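Local structure of catalase (Corynebacterium glutamicum, 4B7H) at residues A[211-216]-A[223-228]; A[274-279]-A[295-300]; A[289-294]-A[338-343]. The protein catalyses the breakdown of hydrogen peroxide to water and oxygen at a haem iron, binds NADPH, and is inhibited by nitric oxide, here present as a ligand. All blocks are in the same frame, centred on the assembly; numbering follows the deposited sequence.

Interaction 1 (A[211-216]-A[223-228]); sequences SHTFQW and PVWVKY. With HEM (protoporphyrin IX containing Fe), chain E.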
loop_
_atom_site.group_PDB
_atom_site.type_symbol
_atom_site.label_atom_id
_atom_site.label_comp_id
_atom_site.label_asym_id
_atom_site.label_seq_id
_atom_site.Cartn_x
_atom_site.Cartn_y
_atom_site.Cartn_z
ATOM N N SER A 211 31.043 11.010 -7.183
ATOM C CA SER A 211 30.999 10.810 -8.642
ATOM C C SER A 211 30.614 12.074 -9.420
ATOM O O SER A 211 31.411 12.567 -10.232
ATOM C CB SER A 211 30.121 9.620 -9.060
ATOM O OG SER A 211 30.392 8.459 -8.291
ATOM N N HIS A 212 29.409 12.597 -9.184
ATOM C CA HIS A 212 28.969 13.823 -9.860
ATOM C C HIS A 212 29.764 15.042 -9.434
ATOM O O HIS A 212 30.265 15.122 -8.315
ATOM C CB HIS A 212 27.519 14.186 -9.517
ATOM C CG HIS A 212 26.531 13.083 -9.702
ATOM N ND1 HIS A 212 26.062 12.703 -10.940
ATOM C CD2 HIS A 212 25.889 12.300 -8.802
ATOM C CE1 HIS A 212 25.183 11.726 -10.797
ATOM N NE2 HIS A 212 25.057 11.465 -9.507
ATOM N N THR A 213 29.807 16.023 -10.322
ATOM C CA THR A 213 30.144 17.381 -9.945
ATOM C C THR A 213 29.001 17.981 -9.124
ATOM O O THR A 213 27.834 17.965 -9.543
ATOM C CB THR A 213 30.380 18.189 -11.206
ATOM O OG1 THR A 213 31.498 17.610 -11.890
ATOM C CG2 THR A 213 30.662 19.659 -10.889
ATOM N N PHE A 214 29.345 18.485 -7.944
ATOM C CA PHE A 214 28.433 19.270 -7.130
ATOM C C PHE A 214 28.934 20.704 -7.062
ATOM O O PHE A 214 29.964 21.051 -7.663
ATOM C CB PHE A 214 28.341 18.675 -5.728
ATOM C CG PHE A 214 27.678 17.331 -5.701
ATOM C CD1 PHE A 214 26.294 17.231 -5.671
ATOM C CD2 PHE A 214 28.439 16.170 -5.742
ATOM C CE1 PHE A 214 25.670 15.990 -5.675
ATOM C CE2 PHE A 214 27.832 14.927 -5.739
ATOM C CZ PHE A 214 26.442 14.836 -5.702
ATOM N N GLN A 215 28.220 21.546 -6.325
ATOM C CA GLN A 215 28.661 22.923 -6.150
ATOM C C GLN A 215 28.823 23.238 -4.666
ATOM O O GLN A 215 28.063 22.749 -3.833
ATOM C CB GLN A 215 27.682 23.896 -6.812
ATOM C CG GLN A 215 28.256 25.291 -7.024
ATOM C CD GLN A 215 27.299 26.186 -7.772
ATOM O OE1 GLN A 215 26.361 26.734 -7.194
ATOM N NE2 GLN A 215 27.509 26.318 -9.074
ATOM N N TRP A 216 29.844 24.025 -4.344
ATOM C CA TRP A 216 30.019 24.581 -3.012
ATOM C C TRP A 216 29.846 26.084 -3.137
ATOM O O TRP A 216 30.331 26.697 -4.099
ATOM C CB TRP A 216 31.413 24.267 -2.466
ATOM C CG TRP A 216 31.524 22.982 -1.699
ATOM C CD1 TRP A 216 30.551 22.040 -1.517
ATOM C CD2 TRP A 216 32.680 22.506 -0.996
ATOM N NE1 TRP A 216 31.034 21.006 -0.744
ATOM C CE2 TRP A 216 32.337 21.271 -0.408
ATOM C CE3 TRP A 216 33.975 23.010 -0.803
ATOM C CZ2 TRP A 216 33.242 20.531 0.358
ATOM C CZ3 TRP A 216 34.872 22.279 -0.047
ATOM C CH2 TRP A 216 34.505 21.051 0.526
ATOM N N PRO A 223 30.393 30.621 -5.928
ATOM C CA PRO A 223 30.369 29.173 -6.164
ATOM C C PRO A 223 31.687 28.627 -6.716
ATOM O O PRO A 223 32.398 29.326 -7.438
ATOM C CB PRO A 223 29.289 29.042 -7.234
ATOM C CG PRO A 223 29.485 30.284 -8.077
ATOM C CD PRO A 223 29.902 31.374 -7.099
ATOM N N VAL A 224 32.002 27.385 -6.356
ATOM C CA VAL A 224 33.021 26.596 -7.036
ATOM C C VAL A 224 32.427 25.217 -7.320
ATOM O O VAL A 224 31.513 24.768 -6.620
ATOM C CB VAL A 224 34.304 26.434 -6.190
ATOM C CG1 VAL A 224 35.057 27.741 -6.092
ATOM C CG2 VAL A 224 33.976 25.884 -4.803
ATOM N N TRP A 225 32.928 24.542 -8.350
ATOM C CA TRP A 225 32.497 23.176 -8.621
ATOM C C TRP A 225 33.360 22.202 -7.822
ATOM O O TRP A 225 34.568 22.418 -7.677
ATOM C CB TRP A 225 32.583 22.872 -10.114
ATOM C CG TRP A 225 31.752 23.785 -10.989
ATOM C CD1 TRP A 225 32.218 24.715 -11.887
ATOM C CD2 TRP A 225 30.316 23.852 -11.053
ATOM N NE1 TRP A 225 31.162 25.347 -12.504
ATOM C CE2 TRP A 225 29.986 24.840 -12.007
ATOM C CE3 TRP A 225 29.278 23.177 -10.391
ATOM C CZ2 TRP A 225 28.662 25.159 -12.323
ATOM C CZ3 TRP A 225 27.969 23.495 -10.709
ATOM C CH2 TRP A 225 27.671 24.474 -11.666
ATOM N N VAL A 226 32.759 21.140 -7.286
ATOM C CA VAL A 226 33.525 20.184 -6.491
ATOM C C VAL A 226 33.192 18.730 -6.818
ATOM O O VAL A 226 32.099 18.423 -7.298
ATOM C CB VAL A 226 33.314 20.396 -4.963
ATOM C CG1 VAL A 226 33.704 21.808 -4.541
ATOM C CG2 VAL A 226 31.869 20.082 -4.559
ATOM N N LYS A 227 34.159 17.848 -6.570
ATOM C CA LYS A 227 33.934 16.405 -6.547
ATOM C C LYS A 227 34.469 15.835 -5.238
ATOM O O LYS A 227 35.568 16.181 -4.795
ATOM C CB LYS A 227 34.599 15.696 -7.732
ATOM C CG LYS A 227 33.913 15.939 -9.073
ATOM C CD LYS A 227 34.534 15.083 -10.171
ATOM C CE LYS A 227 33.896 15.348 -11.536
ATOM N NZ LYS A 227 32.483 14.854 -11.658
ATOM N N TYR A 228 33.685 14.958 -4.625
ATOM C CA TYR A 228 34.061 14.322 -3.371
ATOM C C TYR A 228 34.807 13.017 -3.579
ATOM O O TYR A 228 34.396 12.184 -4.396
ATOM C CB TYR A 228 32.818 14.001 -2.565
ATOM C CG TYR A 228 32.050 15.184 -2.043
ATOM C CD1 TYR A 228 32.500 15.889 -0.930
ATOM C CD2 TYR A 228 30.846 15.567 -2.627
ATOM C CE1 TYR A 228 31.783 16.958 -0.428
ATOM C CE2 TYR A 228 30.121 16.635 -2.133
ATOM C CZ TYR A 228 30.593 17.325 -1.030
ATOM O OH TYR A 228 29.865 18.379 -0.529
HETATM C CHA HEM E . 19.843 3.516 -4.994
HETATM C CHB HEM E . 17.961 6.019 -8.698
HETATM C CHC HEM E . 22.431 6.663 -10.441
HETATM C CHD HEM E . 24.146 5.551 -6.082
HETATM C C1A HEM E . 18.948 4.118 -5.845
HETATM C C2A HEM E . 17.509 4.163 -5.670
HETATM C C3A HEM E . 17.003 4.872 -6.691
HETATM C C4A HEM E . 18.093 5.285 -7.542
HETATM C CMA HEM E . 15.539 5.226 -6.972
HETATM C CAA HEM E . 16.739 3.518 -4.496
HETATM C CBA HEM E . 16.678 4.499 -3.334
HETATM C CGA HEM E . 15.784 4.028 -2.218
HETATM O O1A HEM E . 16.154 4.278 -1.044
HETATM O O2A HEM E . 14.713 3.418 -2.471
HETATM C C1B HEM E . 18.999 6.396 -9.519
HETATM C C2B HEM E . 18.876 7.081 -10.786
HETATM C C3B HEM E . 20.124 7.234 -11.278
HETATM C C4B HEM E . 21.052 6.675 -10.320
HETATM C CMB HEM E . 17.530 7.501 -11.411
HETATM C CAB HEM E . 20.602 7.911 -12.576
HETATM C CBB HEM E . 19.916 8.892 -13.162
HETATM C C1C HEM E . 23.284 6.587 -9.355
HETATM C C2C HEM E . 24.622 7.150 -9.234
HETATM C C3C HEM E . 25.082 6.829 -8.012
HETATM C C4C HEM E . 24.044 6.081 -7.335
HETATM C CMC HEM E . 25.351 7.945 -10.345
HETATM C CAC HEM E . 26.415 7.203 -7.318
HETATM C CBC HEM E . 27.093 8.326 -7.609
HETATM C C1D HEM E . 23.169 4.844 -5.437
HETATM C C2D HEM E . 23.372 4.220 -4.170
HETATM C C3D HEM E . 22.053 3.588 -3.819
HETATM C C4D HEM E . 21.161 3.896 -4.903
HETATM C CMD HEM E . 24.659 4.187 -3.349
HETATM C CAD HEM E . 21.761 2.819 -2.538
HETATM C CBD HEM E . 21.560 3.827 -1.408
HETATM C CGD HEM E . 21.380 3.008 -0.165
HETATM O O1D HEM E . 20.274 3.030 0.432
HETATM O O2D HEM E . 22.346 2.304 0.224
HETATM N NA HEM E . 19.279 4.820 -6.995
HETATM N NB HEM E . 20.332 6.159 -9.260
HETATM N NC HEM E . 22.961 5.946 -8.170
HETATM N ND HEM E . 21.858 4.631 -5.854
HETATM FE FE HEM E . 21.126 5.342 -7.588
HETATM O O HOH W 1 33.680 12.150 -7.079
HETATM O O HOH W 2 31.658 13.973 -6.285
#

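Interaction 2 (A[274-279]-A[295-300]); sequences KVQIMP and KTWSQK. With NDP (NADPH dihydro-nicotinamide-adenine-dinucleotide phosphate), chain H.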
loop_
_atom_site.group_PDB
_atom_site.type_symbol
_atom_site.label_atom_id
_atom_site.label_comp_id
_atom_site.label_asym_id
_atom_site.label_seq_id
_atom_site.Cartn_x
_atom_site.Cartn_y
_atom_site.Cartn_z
ATOM N N LYS A 274 38.240 14.194 0.989
ATOM C CA LYS A 274 38.948 15.160 0.157
ATOM C C LYS A 274 38.028 15.644 -0.957
ATOM O O LYS A 274 37.025 14.995 -1.273
ATOM C CB LYS A 274 40.224 14.540 -0.436
ATOM C CG LYS A 274 41.118 13.837 0.584
ATOM C CD LYS A 274 42.430 13.361 -0.033
ATOM C CE LYS A 274 43.276 12.605 0.988
ATOM N NZ LYS A 274 43.692 13.482 2.115
ATOM N N VAL A 275 38.354 16.793 -1.535
ATOM C CA VAL A 275 37.620 17.297 -2.685
ATOM C C VAL A 275 38.557 17.735 -3.797
ATOM O O VAL A 275 39.695 18.129 -3.548
ATOM C CB VAL A 275 36.710 18.493 -2.323
ATOM C CG1 VAL A 275 35.479 18.010 -1.560
ATOM C CG2 VAL A 275 37.479 19.559 -1.526
ATOM N N GLN A 276 38.072 17.635 -5.030
ATOM C CA GLN A 276 38.635 18.401 -6.131
ATOM C C GLN A 276 37.819 19.674 -6.221
ATOM O O GLN A 276 36.595 19.644 -6.071
ATOM C CB GLN A 276 38.528 17.637 -7.450
ATOM C CG GLN A 276 39.343 16.361 -7.513
ATOM C CD GLN A 276 39.103 15.592 -8.785
ATOM O OE1 GLN A 276 38.041 14.993 -8.966
ATOM N NE2 GLN A 276 40.086 15.605 -9.686
ATOM N N ILE A 277 38.488 20.799 -6.457
ATOM C CA ILE A 277 37.805 22.079 -6.559
ATOM C C ILE A 277 38.137 22.735 -7.893
ATOM O O ILE A 277 39.296 23.066 -8.157
ATOM C CB ILE A 277 38.187 23.017 -5.391
ATOM C CG1 ILE A 277 37.807 22.375 -4.049
ATOM C CG2 ILE A 277 37.515 24.385 -5.554
ATOM C CD1 ILE A 277 38.186 23.210 -2.839
ATOM N N MET A 278 37.122 22.899 -8.737
ATOM C CA MET A 278 37.285 23.582 -10.013
ATOM C C MET A 278 36.659 24.969 -9.955
ATOM O O MET A 278 35.458 25.107 -9.747
ATOM C CB MET A 278 36.648 22.766 -11.138
ATOM C CG MET A 278 36.651 23.470 -12.491
ATOM S SD MET A 278 35.741 22.546 -13.746
ATOM C CE MET A 278 36.827 21.150 -14.022
ATOM N N PRO A 279 37.478 26.016 -10.125
ATOM C CA PRO A 279 36.911 27.370 -10.147
ATOM C C PRO A 279 35.776 27.476 -11.168
ATOM O O PRO A 279 35.840 26.851 -12.236
ATOM C CB PRO A 279 38.103 28.237 -10.569
ATOM C CG PRO A 279 39.292 27.476 -10.067
ATOM C CD PRO A 279 38.944 26.025 -10.278
ATOM N N LYS A 295 32.799 11.424 -17.379
ATOM C CA LYS A 295 34.120 12.053 -17.435
ATOM C C LYS A 295 34.618 12.394 -16.036
ATOM O O LYS A 295 33.987 13.180 -15.320
ATOM C CB LYS A 295 34.077 13.347 -18.256
ATOM C CG LYS A 295 33.524 13.190 -19.662
ATOM C CD LYS A 295 34.460 12.373 -20.535
ATOM C CE LYS A 295 33.968 12.338 -21.969
ATOM N NZ LYS A 295 32.696 11.578 -22.089
ATOM N N THR A 296 35.745 11.814 -15.641
ATOM C CA THR A 296 36.406 12.234 -14.411
ATOM C C THR A 296 37.223 13.501 -14.656
ATOM O O THR A 296 37.612 13.792 -15.798
ATOM C CB THR A 296 37.322 11.131 -13.855
ATOM O OG1 THR A 296 38.182 10.640 -14.893
ATOM C CG2 THR A 296 36.496 9.982 -13.311
ATOM N N TRP A 297 37.467 14.266 -13.594
ATOM C CA TRP A 297 38.413 15.378 -13.658
ATOM C C TRP A 297 39.781 14.816 -13.329
ATOM O O TRP A 297 39.964 14.194 -12.277
ATOM C CB TRP A 297 38.102 16.437 -12.606
ATOM C CG TRP A 297 36.797 17.174 -12.723
ATOM C CD1 TRP A 297 35.899 17.146 -13.756
ATOM C CD2 TRP A 297 36.251 18.064 -11.739
ATOM N NE1 TRP A 297 34.821 17.966 -13.466
ATOM C CE2 TRP A 297 35.022 18.543 -12.237
ATOM C CE3 TRP A 297 36.687 18.499 -10.478
ATOM C CZ2 TRP A 297 34.222 19.434 -11.516
ATOM C CZ3 TRP A 297 35.887 19.383 -9.762
ATOM C CH2 TRP A 297 34.669 19.837 -10.284
ATOM N N SER A 298 40.756 15.034 -14.204
ATOM C CA SER A 298 42.095 14.535 -13.926
ATOM C C SER A 298 42.658 15.117 -12.629
ATOM O O SER A 298 42.552 16.324 -12.378
ATOM C CB SER A 298 43.040 14.840 -15.081
ATOM O OG SER A 298 44.360 14.463 -14.730
ATOM N N GLN A 299 43.248 14.252 -11.809
ATOM C CA GLN A 299 43.860 14.675 -10.555
ATOM C C GLN A 299 45.175 15.409 -10.791
ATOM O O GLN A 299 45.739 16.003 -9.871
ATOM C CB GLN A 299 44.029 13.480 -9.613
ATOM C CG GLN A 299 42.671 12.932 -9.170
ATOM C CD GLN A 299 42.717 11.508 -8.671
ATOM O OE1 GLN A 299 42.904 10.561 -9.444
ATOM N NE2 GLN A 299 42.517 11.342 -7.377
ATOM N N LYS A 300 45.652 15.381 -12.033
ATOM C CA LYS A 300 46.801 16.198 -12.412
ATOM C C LYS A 300 46.365 17.644 -12.625
ATOM O O LYS A 300 47.148 18.569 -12.430
ATOM C CB LYS A 300 47.461 15.655 -13.677
ATOM C CG LYS A 300 47.778 14.175 -13.609
ATOM C CD LYS A 300 48.644 13.741 -14.777
ATOM C CE LYS A 300 48.504 12.251 -15.051
ATOM N NZ LYS A 300 49.560 11.758 -15.985
HETATM P PA NDP H . 45.983 9.858 -11.926
HETATM O O1A NDP H . 47.226 9.077 -12.150
HETATM O O2A NDP H . 46.223 11.125 -11.179
HETATM O O5B NDP H . 44.954 8.934 -11.119
HETATM C C5B NDP H . 44.706 7.612 -11.535
HETATM C C4B NDP H . 43.648 7.054 -10.597
HETATM O O4B NDP H . 43.329 5.728 -10.994
HETATM C C3B NDP H . 44.155 7.009 -9.155
HETATM O O3B NDP H . 43.140 7.457 -8.275
HETATM C C2B NDP H . 44.458 5.534 -8.968
HETATM O O2B NDP H . 44.437 5.074 -7.630
HETATM C C1B NDP H . 43.378 4.918 -9.844
HETATM N N9A NDP H . 43.583 3.478 -10.101
HETATM C C8A NDP H . 44.723 2.745 -9.887
HETATM N N7A NDP H . 44.483 1.458 -10.225
HETATM C C5A NDP H . 43.199 1.355 -10.648
HETATM C C6A NDP H . 42.442 0.277 -11.104
HETATM N N6A NDP H . 42.846 -0.971 -10.869
HETATM N N1A NDP H . 41.137 0.489 -11.484
HETATM C C2A NDP H . 40.580 1.750 -11.402
HETATM N N3A NDP H . 41.334 2.813 -10.945
HETATM C C4A NDP H . 42.623 2.618 -10.573
HETATM O O3 NDP H . 45.285 10.116 -13.365
HETATM P PN NDP H . 43.904 10.923 -13.599
HETATM O O1N NDP H . 43.353 11.418 -12.306
HETATM O O2N NDP H . 44.159 11.859 -14.720
HETATM O O5D NDP H . 42.912 9.786 -14.160
HETATM C C5D NDP H . 43.383 8.824 -15.085
HETATM C C4D NDP H . 42.385 7.688 -15.179
HETATM O O4D NDP H . 42.290 7.062 -13.916
HETATM C C3D NDP H . 40.994 8.198 -15.520
HETATM O O3D NDP H . 40.768 8.192 -16.922
HETATM C C2D NDP H . 40.089 7.244 -14.760
HETATM O O2D NDP H . 39.741 6.170 -15.589
HETATM C C1D NDP H . 40.948 6.689 -13.628
HETATM N N1N NDP H . 40.538 7.226 -12.313
HETATM C C2N NDP H . 40.342 8.571 -12.183
HETATM C C3N NDP H . 39.962 9.152 -10.983
HETATM C C7N NDP H . 39.756 10.631 -10.952
HETATM O O7N NDP H . 38.830 11.157 -10.046
HETATM N N7N NDP H . 40.427 11.415 -11.790
HETATM C C4N NDP H . 39.741 8.336 -9.727
HETATM C C5N NDP H . 39.983 6.876 -9.979
HETATM C C6N NDP H . 40.360 6.396 -11.234
HETATM P P2B NDP H . 45.799 4.989 -6.766
HETATM O O1X NDP H . 46.790 4.143 -7.539
HETATM O O2X NDP H . 46.317 6.396 -6.563
HETATM O O3X NDP H . 45.440 4.349 -5.437
HETATM O O HOH W 3 37.106 13.054 -10.793
#

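Interaction 3 (A[289-294]-A[338-343]); sequences NPFDLT and GLSPDR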
loop_
_atom_site.group_PDB
_atom_site.type_symbol
_atom_site.label_atom_id
_atom_site.label_comp_id
_atom_site.label_asym_id
_atom_site.label_seq_id
_atom_site.Cartn_x
_atom_site.Cartn_y
_atom_site.Cartn_z
ATOM N N ASN A 289 33.992 17.857 -20.724
ATOM C CA ASN A 289 32.810 18.489 -20.148
ATOM C C ASN A 289 32.783 18.185 -18.652
ATOM O O ASN A 289 32.794 17.017 -18.258
ATOM C CB ASN A 289 31.540 17.971 -20.820
ATOM C CG ASN A 289 30.288 18.702 -20.350
ATOM O OD1 ASN A 289 29.986 18.741 -19.158
ATOM N ND2 ASN A 289 29.552 19.282 -21.293
ATOM N N PRO A 290 32.767 19.232 -17.809
ATOM C CA PRO A 290 32.938 19.007 -16.369
ATOM C C PRO A 290 31.679 18.491 -15.674
ATOM O O PRO A 290 31.745 18.169 -14.491
ATOM C CB PRO A 290 33.330 20.394 -15.843
ATOM C CG PRO A 290 32.724 21.346 -16.805
ATOM C CD PRO A 290 32.762 20.669 -18.151
ATOM N N PHE A 291 30.573 18.401 -16.408
ATOM C CA PHE A 291 29.281 17.996 -15.853
ATOM C C PHE A 291 28.814 16.637 -16.377
ATOM O O PHE A 291 27.726 16.179 -16.031
ATOM C CB PHE A 291 28.224 19.056 -16.172
ATOM C CG PHE A 291 28.661 20.459 -15.850
ATOM C CD1 PHE A 291 29.042 20.801 -14.555
ATOM C CD2 PHE A 291 28.690 21.433 -16.840
ATOM C CE1 PHE A 291 29.442 22.099 -14.256
ATOM C CE2 PHE A 291 29.088 22.732 -16.547
ATOM C CZ PHE A 291 29.463 23.063 -15.253
ATOM N N ASP A 292 29.629 16.016 -17.233
ATOM C CA ASP A 292 29.352 14.704 -17.816
ATOM C C ASP A 292 29.857 13.658 -16.840
ATOM O O ASP A 292 31.064 13.537 -16.623
ATOM C CB ASP A 292 30.091 14.587 -19.158
ATOM C CG ASP A 292 29.907 13.233 -19.841
ATOM O OD1 ASP A 292 29.331 12.292 -19.246
ATOM O OD2 ASP A 292 30.359 13.105 -21.001
ATOM N N LEU A 293 28.927 12.923 -16.229
ATOM C CA LEU A 293 29.266 11.922 -15.224
ATOM C C LEU A 293 30.256 10.865 -15.719
ATOM O O LEU A 293 31.040 10.321 -14.922
ATOM C CB LEU A 293 27.981 11.259 -14.730
ATOM C CG LEU A 293 28.085 10.160 -13.675
ATOM C CD1 LEU A 293 28.787 10.668 -12.407
ATOM C CD2 LEU A 293 26.691 9.631 -13.373
ATOM N N THR A 294 30.243 10.595 -17.027
ATOM C CA THR A 294 31.166 9.622 -17.614
ATOM C C THR A 294 32.592 10.163 -17.760
ATOM O O THR A 294 33.487 9.445 -18.217
ATOM C CB THR A 294 30.665 9.110 -18.996
ATOM O OG1 THR A 294 30.766 10.161 -19.970
ATOM C CG2 THR A 294 29.222 8.615 -18.916
ATOM N N GLY A 338 25.313 22.762 -3.582
ATOM C CA GLY A 338 24.380 22.817 -4.688
ATOM C C GLY A 338 24.608 21.694 -5.680
ATOM O O GLY A 338 25.521 20.870 -5.515
ATOM N N LEU A 339 23.772 21.677 -6.714
ATOM C CA LEU A 339 23.825 20.670 -7.764
ATOM C C LEU A 339 24.673 21.179 -8.946
ATOM O O LEU A 339 25.539 22.044 -8.769
ATOM C CB LEU A 339 22.399 20.313 -8.211
ATOM C CG LEU A 339 21.437 20.015 -7.055
ATOM C CD1 LEU A 339 20.000 19.816 -7.536
ATOM C CD2 LEU A 339 21.922 18.800 -6.261
ATOM N N SER A 340 24.416 20.649 -10.140
ATOM C CA SER A 340 25.145 21.018 -11.356
ATOM C C SER A 340 24.298 20.544 -12.531
ATOM O O SER A 340 23.335 19.803 -12.322
ATOM C CB SER A 340 26.516 20.334 -11.390
ATOM O OG SER A 340 26.390 18.952 -11.697
ATOM N N PRO A 341 24.642 20.962 -13.764
ATOM C CA PRO A 341 23.920 20.472 -14.951
ATOM C C PRO A 341 24.393 19.101 -15.424
ATOM O O PRO A 341 24.645 18.889 -16.615
ATOM C CB PRO A 341 24.207 21.531 -16.025
ATOM C CG PRO A 341 25.353 22.320 -15.535
ATOM C CD PRO A 341 25.482 22.138 -14.053
ATOM N N ASP A 342 24.553 18.199 -14.467
ATOM C CA ASP A 342 24.733 16.777 -14.714
ATOM C C ASP A 342 23.322 16.175 -14.752
ATOM O O ASP A 342 22.619 16.156 -13.735
ATOM C CB ASP A 342 25.588 16.196 -13.580
ATOM C CG ASP A 342 25.764 14.695 -13.660
ATOM O OD1 ASP A 342 24.873 13.979 -14.170
ATOM O OD2 ASP A 342 26.807 14.219 -13.165
ATOM N N ARG A 343 22.898 15.701 -15.924
ATOM C CA ARG A 343 21.520 15.243 -16.095
ATOM C C ARG A 343 21.212 13.992 -15.275
ATOM O O ARG A 343 20.058 13.767 -14.891
ATOM C CB ARG A 343 21.196 15.002 -17.573
ATOM C CG ARG A 343 21.365 16.232 -18.439
ATOM C CD ARG A 343 21.096 15.916 -19.885
ATOM N NE ARG A 343 21.538 17.016 -20.726
ATOM C CZ ARG A 343 21.591 16.948 -22.050
ATOM N NH1 ARG A 343 21.217 15.832 -22.659
ATOM N NH2 ARG A 343 22.025 17.986 -22.755
HETATM O O HOH W 4 26.046 13.053 -16.557
#

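Interaction 1 (A[211-216]-A[223-228])
K227 NZ is gripped by two oxygens of the facing segment: the carbonyl S211 O, met in its plane at 2.9 Å, and T213 OG1, also at 2.9 Å. The two segments form a beta hairpin of the antiparallel catalase sheet, and this ammonium clasps the loop entering its first strand. A bend at the last torsion of K227 (chi4 -70°) turns NZ back to that loop, while T213 OG1 also bonds to P290 O. Four backbone bonds join the strands in two hydrogen-bonded pairs, F214 with V226 and W216 with V224, and the intervening pair Q215 with W225 is non-hydrogen-bonded. Beyond the F214-V226 pair, water 2 bridges H212 O and Y228 N where the strands splay apart. On the face of F214 and W216, both methyls of the branched V226 lie over one face of the W216 indole: its CG2 lies 4.0 Å from the centroid of the W216 five-membered ring, a CH-pi contact. Q215 and W225 occupy the other face, Q215 NE2 resting 3.1 Å above the W225 indole plane toward its rim, while Q215 OE1 bonds to V430 N. S211 and H212 border the haem. In the cluster of F214, W216 and Y228, W216 NE1 donates in its ring plane to Y228 OH at 2.9 Å, and Y137 meets the same hydroxyl.

Interaction 2 (A[274-279]-A[295-300])
One face of the W297 indole is covered by M278, whose CE sits 3.8 Å from the centroid of the five-membered ring, 14° off the ring normal, as a CH-pi contact; on the opposite face lies the K227 ammonium, in a cation-pi contact. M278 SD lies over the six-membered ring, 4.5 Å from its centroid, in a Met-aromatic contact, and CB of the same residue packs 3.6 Å from W297 CH2. A long, flexible thioether suits this place: extended through its first two torsions and bent only at the last (chi3 -71°), it sets its methyl over one ring and its sulfur over the other. At the indole edge, near the plane, Q276 CB approaches W297 CE3, and the two side chains then run past each other in opposite directions. That carries the Q276 amide back to the tryptophan's own backbone, where NE2 donates to W297 O at 3.0 Å. The bond is nearly straight, and W297 O lies in the amide plane, although the donor stands well above the carbonyl plane. Q276 belongs to a strand of the catalase barrel sheet, and the loop it holds lines the NADPH pocket. W297 O also accepts from the nicotinamide N7N at 2.9 Å, so one carbonyl serves both strand and cofactor. Water 3 lies between W297 N, Q276 OE1 and the nicotinamide O7N; H229 NE2 is a further partner of OE1, and Y302 O of NE2. Further along, S298 OG accepts from K300 N in an ST turn and donates to the phosphate oxygen O2N of NADPH at 2.6 Å, while Q299 N donates to O1N.

Interaction 3 (A[289-294]-A[338-343])
F291 is sandwiched between two prolines. P341 CG lies over one face of its ring, 3.8 Å from the centroid and 13° off the normal, in a CH-pi contact, and P290 CG covers the opposite face over the centre. Compact, rigid proline rings suit such a place, since they offer C-H groups to an aromatic face at little conformational cost. Beside the ring, F291 CB touches P341 O, and the backbone oxygen F291 O meets D342 CA at 3.3 Å in a CA-H...O contact. The carboxylate of D342 continues the contact: its OD2 packs 3.5 Å from L293 CB, and water 4 links L293 N at 2.9 Å to D342 OD1 through a weak bond. No direct hydrogen bond crosses between the two segments. Each is instead shaped by turns of its own. A type I turn from N289 to D292 projects F291 toward P341, and N289 OD1 accepts from F291 N at 2.8 Å, an Asx turn with the donor in the carbonyl plane. D292 OD1 makes the next Asx turn, taking T294 N and, at 2.7 Å, T294 OG1 from the same face above its carboxylate plane; D292 OD2 forms salt bridges with K295 and R150. Across the contact, P341 centres an inverse gamma turn that leads into D342, the N-cap of helix 343-359. CG of D342 lies opposite its backbone nitrogen (chi1 176°), which carries the carboxylate toward L293. Its OD2 accepts from H212 ND1 beside the haem, consistent with a second-shell role in orienting the imidazole. L293 itself borders the haem, whereas Q42 of the second subunit packs on F291 and P341.

How the interactions relate
All three contacts are buried, but their chemistry changes with place. Interaction 1 is regular sheet, held by backbone pairing; interaction 2 hangs a cofactor-binding loop on the adjacent strand through one amide and a sulfur-bearing side chain; interaction 3 joins two irregular loops by ring packing and water. Strands 223-232 and 270-279 couple the first two directly, W225 O to M278 N and K227 O to Q276 N. P290 O ties the set together, being reached by T213 OG1 and W297 NE1. Interactions 1 and 3 lie against the haem, interaction 2 against NADPH, and of the three only interaction 3 is touched by other subunits.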